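Exoglucanase A (PDB 7CBD) hydrolyses the 1,4-beta-glucosidic bonds of cellulose with inversion at the anomeric carbon, releasing cellobiose from non-reducing chain ends, through its family 6 catalytic domain. Local coordinates at residues A[54-57]-A[62-65]; A[179-182]-A[188-191]; A[247-250]-A[255-258]. All coordinates share one frame; numbering follows the deposited sequence. Where two conformers were deposited one is given.

Contact 1 (A[54-57]-A[62-65]); sequences MDRI and GNAD
Arg56 reaches across to Asn63 and Asp65 and supplies nearly all that segment 54-57 gives to this contact. Its CG lies between the backbone N and the carbonyl carbon (chi1 44°), and from there the chain runs extended to NE, carrying the guanidinium to the far loop. Asn63 ND2 sits close over one face of the Arg56 guanidinium, 3.1 Å above its plane and offset toward the rim, while Arg56 NH1 makes a salt bridge of 2.8 Å to Asp65 OD2 at the group's edge. Asn63 OD1 in turn accepts from Asp65 N at 2.8 Å, an Asx turn that sets Asp65 toward the guanidinium. Arg56 and Asp65 both also touch Gln381.

Beside NE the contact is looser and passes through one ordered water. Arg56 NE and Asn63 ND2, both donors, each donate to it, at 2.6 Å from NE and 3.0 Å from ND2, and this water donates to Asp55 OD1 at 2.7 Å. With an alanine at Arg56, Asp65 would probably lose its countercharge, and the water one of its three partners.

The two segments flank the short helix 58-61, whose Ser58 OG bonds Asn63 ND2. Segment 54-57 leaves strand 52-54, Met54 pairing with Val92 of strand 87-93, and Ile57 packs against helix 114-132.

Contact 2 (A[179-182]-A[188-191]); sequences DKLH and YNYI
The carboxamide of Asn189 is the flat group that meets helix 161-182, and it does so with its outer end: Leu181 CB and His182 N both lie within about 1 Å of the amide plane, beyond OD1 and ND2. The two ends of the amide meet successive residues of the helix. Asn189 OD1 approaches Leu181, 3.5 Å from its CB and 3.9 Å from its CD1. Asn189 ND2 is turned to the next residue, 3.5 Å from His182 N and 3.7 Å from His182 CB. The imidazole of His182 takes no part: with CG anti to the backbone N (chi1 176°) the ring leads away from the strand, and the side chain touches Ala221.

No hydrogen bond joins the segments. ND2 and His182 N are both donors and merely lie side by side; the amide nitrogen donates to Ser225 O, which would favour this orientation of the amide. OD1, by contrast, is buried beside Leu181 CB and CD1, with no polar partner in the model. The same residue is held through its backbone, where Asn189 N bonds Asp227 OD2.

Asn189 also touches Leu178 of the same helix and Ala144 and Ile146 of strand 141-146, and Leu181 reaches Ile146 and Leu132 of helix 114-132.

Helix 161-182 lies in the connection from strand 141-146 to its parallel neighbour 187-192, so the contact joins the end of the crossover helix to the strand that follows it. This is beta-alpha-beta packing, as expected of the distorted alpha/beta barrel of family 6 glycoside hydrolases.

Contact 3 (A[247-250]-A[255-258]); sequences SSLT and PIRS
Leu249 and Ile256 are joined by the direct hydrogen bond of this contact, from Ile256 N to Leu249 O at 2.9 Å. It is almost straight, 173° at the hydrogen, and the donor stands close to the line of the carbonyl bond. Leu249 O also receives a CA-H...O contact from Pro255 CA, 3.6 Å. Ile256 CG1, tucked over its own backbone (chi1 69°), lies 3.5 Å from Leu249 O.

A water adds a second polar link. It donates to Leu249 O at 2.9 Å and to Ser247 O at 2.7 Å, and accepts from Arg257 N at 3.0 Å, tying the backbones together where they diverge beyond the direct bond. The aliphatic part of Arg257 runs beside Ser247 O, while its NH1 bonds Trp264 O. Within 255-258, Pro255 O takes both the backbone N and the OG of Ser258, the hydroxyl lying in the carbonyl plane, which pins the short 3-10 turn.

Carbon contacts complete the interface. Ile256 CD1 meets Leu249 CB at 4.1 Å. Thr250 turns its methyl CG2 to Pro255, 3.7 Å from CA and near the proline ring. Tyr319 of helix 316-323 touches both Leu249 and Ile256.

Thr250 and Pro255 form an antiparallel, non-hydrogen-bonded pair with side chains on the same face. The arrangement is that of a small beta hairpin, strands 250-251 and 254-255, whose returning strand runs straight into a 3-10 turn at the protein surface.

Overall arrangement
Contact 2 is the buried one, joining a helix to a strand of the central sheet; contacts 1 and 3 lie at the surface, on opposite sides of the chain's centre and with centres 44 Å apart. The three hold different elements and do not touch, the nearest approach being about 10 Å between atoms of contacts 1 and 2. Chemistry follows place. Contact 1, in the loops around a short helix, relies on charge and a water; contact 3, in an outlying hairpin, relies on backbone bonding, again with a water bridge; contact 2 has neither bond nor water between its segments. In each the two segments are five or six residues apart along the chain, and all lie away from the predicted catalytic aspartates.

Contact 1 (A[54-57]-A[62-65])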
loop_
_atom_site.group_PDB
_atom_site.type_symbol
_atom_site.label_atom_id
_atom_site.label_comp_id
_atom_site.label_asym_id
_atom_site.label_seq_id
_atom_site.Cartn_x
_atom_site.Cartn_y
_atom_site.Cartn_z
ATOM N N MET A 54 -12.201 -1.626 1.038
ATOM C CA MET A 54 -13.401 -1.326 1.815
ATOM C C MET A 54 -13.065 -0.154 2.739
ATOM O O MET A 54 -12.837 -0.298 3.938
ATOM C CB MET A 54 -13.872 -2.562 2.574
ATOM C CG MET A 54 -14.408 -3.662 1.652
ATOM S SD MET A 54 -15.955 -3.225 0.817
ATOM C CE MET A 54 -15.452 -3.124 -0.899
ATOM N N ASP A 55 -12.986 1.037 2.137
ATOM C CA ASP A 55 -12.494 2.214 2.850
ATOM C C ASP A 55 -13.576 2.959 3.617
ATOM O O ASP A 55 -13.286 3.998 4.220
ATOM C CB ASP A 55 -11.716 3.165 1.923
ATOM C CG ASP A 55 -12.530 3.650 0.733
ATOM O OD1 ASP A 55 -13.648 3.153 0.512
ATOM O OD2 ASP A 55 -12.038 4.544 0.007
ATOM N N ARG A 56 -14.803 2.450 3.613
ATOM C CA ARG A 56 -15.901 2.988 4.399
ATOM C C ARG A 56 -17.006 1.946 4.376
ATOM O O ARG A 56 -17.033 1.070 3.504
ATOM C CB ARG A 56 -16.404 4.328 3.848
ATOM C CG ARG A 56 -16.554 4.358 2.348
ATOM C CD ARG A 56 -17.034 5.725 1.864
ATOM N NE ARG A 56 -16.771 5.958 0.446
ATOM C CZ ARG A 56 -17.392 6.871 -0.298
ATOM N NH1 ARG A 56 -17.067 7.007 -1.576
ATOM N NH2 ARG A 56 -18.333 7.645 0.228
ATOM N N ILE A 57 -17.930 2.063 5.330
ATOM C CA ILE A 57 -19.011 1.086 5.438
ATOM C C ILE A 57 -19.830 1.025 4.152
ATOM O O ILE A 57 -20.222 -0.058 3.701
ATOM C CB ILE A 57 -19.875 1.387 6.675
ATOM C CG1 ILE A 57 -19.146 0.922 7.934
ATOM C CG2 ILE A 57 -21.263 0.744 6.544
ATOM C CD1 ILE A 57 -19.631 1.606 9.204
ATOM N N GLY A 62 -22.017 -0.780 -1.821
ATOM C CA GLY A 62 -21.733 -0.035 -3.038
ATOM C C GLY A 62 -22.027 1.445 -2.879
ATOM O O GLY A 62 -22.934 1.847 -2.145
ATOM N N ASN A 63 -21.264 2.268 -3.593
ATOM C CA ASN A 63 -21.394 3.724 -3.504
ATOM C C ASN A 63 -20.926 4.333 -4.826
ATOM O O ASN A 63 -20.817 3.634 -5.840
ATOM C CB ASN A 63 -20.655 4.257 -2.259
ATOM C CG ASN A 63 -19.167 3.919 -2.264
ATOM O OD1 ASN A 63 -18.548 3.798 -3.322
ATOM N ND2 ASN A 63 -18.586 3.765 -1.072
ATOM N N ALA A 64 -20.624 5.635 -4.814
ATOM C CA ALA A 64 -20.204 6.320 -6.034
ATOM C C ALA A 64 -18.871 5.814 -6.571
ATOM O O ALA A 64 -18.569 6.029 -7.753
ATOM C CB ALA A 64 -20.120 7.826 -5.786
ATOM N N ASP A 65 -18.070 5.149 -5.737
ATOM C CA ASP A 65 -16.744 4.694 -6.135
ATOM C C ASP A 65 -16.682 3.213 -6.482
ATOM O O ASP A 65 -15.648 2.760 -6.983
ATOM C CB ASP A 65 -15.729 4.980 -5.019
ATOM C CG ASP A 65 -15.496 6.459 -4.804
ATOM O OD1 ASP A 65 -14.382 6.950 -5.095
ATOM O OD2 ASP A 65 -16.439 7.133 -4.342
HETATM O O HOH W 1 -15.605 4.112 -1.016
#

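Contact 2 (A[179-182]-A[188-191])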
loop_
_atom_site.group_PDB
_atom_site.type_symbol
_atom_site.label_atom_id
_atom_site.label_comp_id
_atom_site.label_asym_id
_atom_site.label_seq_id
_atom_site.Cartn_x
_atom_site.Cartn_y
_atom_site.Cartn_z
ATOM N N ASP A 179 -9.638 -12.075 14.367
ATOM C CA ASP A 179 -10.410 -13.209 14.868
ATOM C C ASP A 179 -11.481 -13.621 13.865
ATOM O O ASP A 179 -11.645 -14.810 13.560
ATOM C CB ASP A 179 -11.072 -12.862 16.208
ATOM C CG ASP A 179 -10.110 -12.897 17.395
ATOM O OD1 ASP A 179 -9.010 -13.492 17.296
ATOM O OD2 ASP A 179 -10.478 -12.334 18.451
ATOM N N LYS A 180 -12.229 -12.643 13.343
ATOM C CA LYS A 180 -13.328 -12.957 12.435
ATOM C C LYS A 180 -12.818 -13.477 11.100
ATOM O O LYS A 180 -13.393 -14.408 10.528
ATOM C CB LYS A 180 -14.204 -11.724 12.227
ATOM C CG LYS A 180 -14.973 -11.328 13.475
ATOM C CD LYS A 180 -16.174 -12.226 13.689
ATOM C CE LYS A 180 -17.243 -11.947 12.637
ATOM N NZ LYS A 180 -18.570 -12.547 12.970
ATOM N N LEU A 181 -11.748 -12.876 10.576
ATOM C CA LEU A 181 -11.263 -13.249 9.255
ATOM C C LEU A 181 -10.462 -14.542 9.294
ATOM O O LEU A 181 -10.571 -15.371 8.382
ATOM C CB LEU A 181 -10.433 -12.114 8.661
ATOM C CG LEU A 181 -11.231 -10.858 8.321
ATOM C CD1 LEU A 181 -10.318 -9.751 7.850
ATOM C CD2 LEU A 181 -12.264 -11.145 7.270
ATOM N N HIS A 182 -9.635 -14.730 10.328
ATOM C CA HIS A 182 -8.868 -15.968 10.390
ATOM C C HIS A 182 -9.761 -17.198 10.546
ATOM O O HIS A 182 -9.364 -18.302 10.157
ATOM C CB HIS A 182 -7.820 -15.919 11.497
ATOM C CG HIS A 182 -7.088 -17.209 11.656
ATOM N ND1 HIS A 182 -6.263 -17.714 10.674
ATOM C CD2 HIS A 182 -7.115 -18.135 12.641
ATOM C CE1 HIS A 182 -5.786 -18.883 11.064
ATOM N NE2 HIS A 182 -6.287 -19.160 12.253
ATOM N N TYR A 188 -6.590 -14.996 4.135
ATOM C CA TYR A 188 -5.184 -14.909 4.516
ATOM C C TYR A 188 -4.937 -13.475 4.954
ATOM O O TYR A 188 -5.140 -12.544 4.172
ATOM C CB TYR A 188 -4.299 -15.272 3.312
ATOM C CG TYR A 188 -4.505 -16.722 2.910
ATOM C CD1 TYR A 188 -3.622 -17.704 3.339
ATOM C CD2 TYR A 188 -5.614 -17.119 2.157
ATOM C CE1 TYR A 188 -3.823 -19.043 3.023
ATOM C CE2 TYR A 188 -5.829 -18.461 1.830
ATOM C CZ TYR A 188 -4.927 -19.418 2.273
ATOM O OH TYR A 188 -5.117 -20.755 1.978
ATOM N N ASN A 189 -4.533 -13.292 6.208
ATOM C CA ASN A 189 -4.443 -11.970 6.815
ATOM C C ASN A 189 -3.016 -11.455 6.726
ATOM O O ASN A 189 -2.095 -12.063 7.291
ATOM C CB ASN A 189 -4.867 -12.031 8.278
ATOM C CG ASN A 189 -6.333 -12.313 8.439
ATOM O OD1 ASN A 189 -7.146 -11.927 7.604
ATOM N ND2 ASN A 189 -6.684 -13.002 9.512
ATOM N N TYR A 190 -2.843 -10.321 6.048
ATOM C CA TYR A 190 -1.553 -9.654 5.926
ATOM C C TYR A 190 -1.631 -8.340 6.692
ATOM O O TYR A 190 -2.327 -7.408 6.273
ATOM C CB TYR A 190 -1.198 -9.428 4.459
ATOM C CG TYR A 190 -0.761 -10.702 3.764
ATOM C CD1 TYR A 190 0.583 -11.053 3.706
ATOM C CD2 TYR A 190 -1.691 -11.563 3.178
ATOM C CE1 TYR A 190 0.998 -12.231 3.078
ATOM C CE2 TYR A 190 -1.290 -12.745 2.552
ATOM C CZ TYR A 190 0.058 -13.064 2.504
ATOM O OH TYR A 190 0.465 -14.223 1.881
ATOM N N ILE A 191 -0.932 -8.280 7.822
ATOM C CA ILE A 191 -0.930 -7.090 8.665
ATOM C C ILE A 191 -0.054 -6.019 8.019
ATOM O O ILE A 191 1.064 -6.292 7.572
ATOM C CB ILE A 191 -0.446 -7.450 10.080
ATOM C CG1 ILE A 191 -1.562 -8.159 10.865
ATOM C CG2 ILE A 191 0.080 -6.218 10.821
ATOM C CD1 ILE A 191 -2.597 -7.215 11.461
#

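Contact 3 (A[247-250]-A[255-258])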
loop_
_atom_site.group_PDB
_atom_site.type_symbol
_atom_site.label_atom_id
_atom_site.label_comp_id
_atom_site.label_asym_id
_atom_site.label_seq_id
_atom_site.Cartn_x
_atom_site.Cartn_y
_atom_site.Cartn_z
ATOM N N SER A 247 23.852 0.842 2.796
ATOM C CA SER A 247 23.473 1.905 3.719
ATOM C C SER A 247 24.495 2.131 4.825
ATOM O O SER A 247 24.328 3.066 5.617
ATOM C CB SER A 247 22.093 1.638 4.314
ATOM O OG SER A 247 22.093 0.440 5.067
ATOM N N SER A 248 25.531 1.304 4.911
ATOM C CA SER A 248 26.619 1.532 5.849
ATOM C C SER A 248 27.790 2.275 5.217
ATOM O O SER A 248 28.796 2.506 5.896
ATOM C CB SER A 248 27.098 0.203 6.447
ATOM O OG SER A 248 26.042 -0.467 7.118
ATOM N N LEU A 249 27.685 2.650 3.943
ATOM C CA LEU A 249 28.774 3.344 3.270
ATOM C C LEU A 249 29.102 4.647 3.979
ATOM O O LEU A 249 28.210 5.423 4.338
ATOM C CB LEU A 249 28.390 3.632 1.818
ATOM C CG LEU A 249 29.484 4.290 0.982
ATOM C CD1 LEU A 249 30.647 3.326 0.832
ATOM C CD2 LEU A 249 28.940 4.741 -0.369
ATOM N N THR A 250 30.386 4.865 4.208
ATOM C CA THR A 250 30.872 6.109 4.772
ATOM C C THR A 250 31.790 6.758 3.754
ATOM O O THR A 250 32.545 6.070 3.063
ATOM C CB THR A 250 31.577 5.887 6.124
ATOM O OG1 THR A 250 32.728 5.052 5.949
ATOM C CG2 THR A 250 30.625 5.223 7.117
ATOM N N PRO A 255 28.888 8.798 7.543
ATOM C CA PRO A 255 27.955 7.802 6.992
ATOM C C PRO A 255 26.938 8.463 6.073
ATOM O O PRO A 255 26.349 9.489 6.416
ATOM C CB PRO A 255 27.283 7.217 8.245
ATOM C CG PRO A 255 28.201 7.588 9.396
ATOM C CD PRO A 255 28.786 8.911 9.008
ATOM N N ILE A 256 26.721 7.864 4.899
ATOM C CA ILE A 256 25.699 8.413 4.013
ATOM C C ILE A 256 24.315 8.340 4.638
ATOM O O ILE A 256 23.440 9.138 4.287
ATOM C CB ILE A 256 25.724 7.802 2.591
ATOM C CG1 ILE A 256 25.288 6.329 2.605
ATOM C CG2 ILE A 256 27.097 8.002 1.956
ATOM C CD1 ILE A 256 24.925 5.780 1.223
ATOM N N ARG A 257 24.088 7.409 5.573
ATOM C CA ARG A 257 22.787 7.354 6.238
ATOM C C ARG A 257 22.518 8.592 7.088
ATOM O O ARG A 257 21.354 8.874 7.393
ATOM C CB ARG A 257 22.651 6.081 7.082
ATOM C CG ARG A 257 23.595 6.036 8.269
ATOM C CD ARG A 257 23.401 4.765 9.104
ATOM N NE ARG A 257 24.365 4.662 10.200
ATOM C CZ ARG A 257 24.050 4.731 11.493
ATOM N NH1 ARG A 257 22.790 4.901 11.867
ATOM N NH2 ARG A 257 24.999 4.627 12.418
ATOM N N SER A 258 23.554 9.348 7.455
ATOM C CA SER A 258 23.359 10.580 8.209
ATOM C C SER A 258 22.903 11.741 7.337
ATOM O O SER A 258 22.699 12.842 7.859
ATOM C CB SER A 258 24.634 10.965 8.955
ATOM O OG SER A 258 25.619 11.449 8.066
HETATM O O HOH W 2 25.950 5.157 6.075
#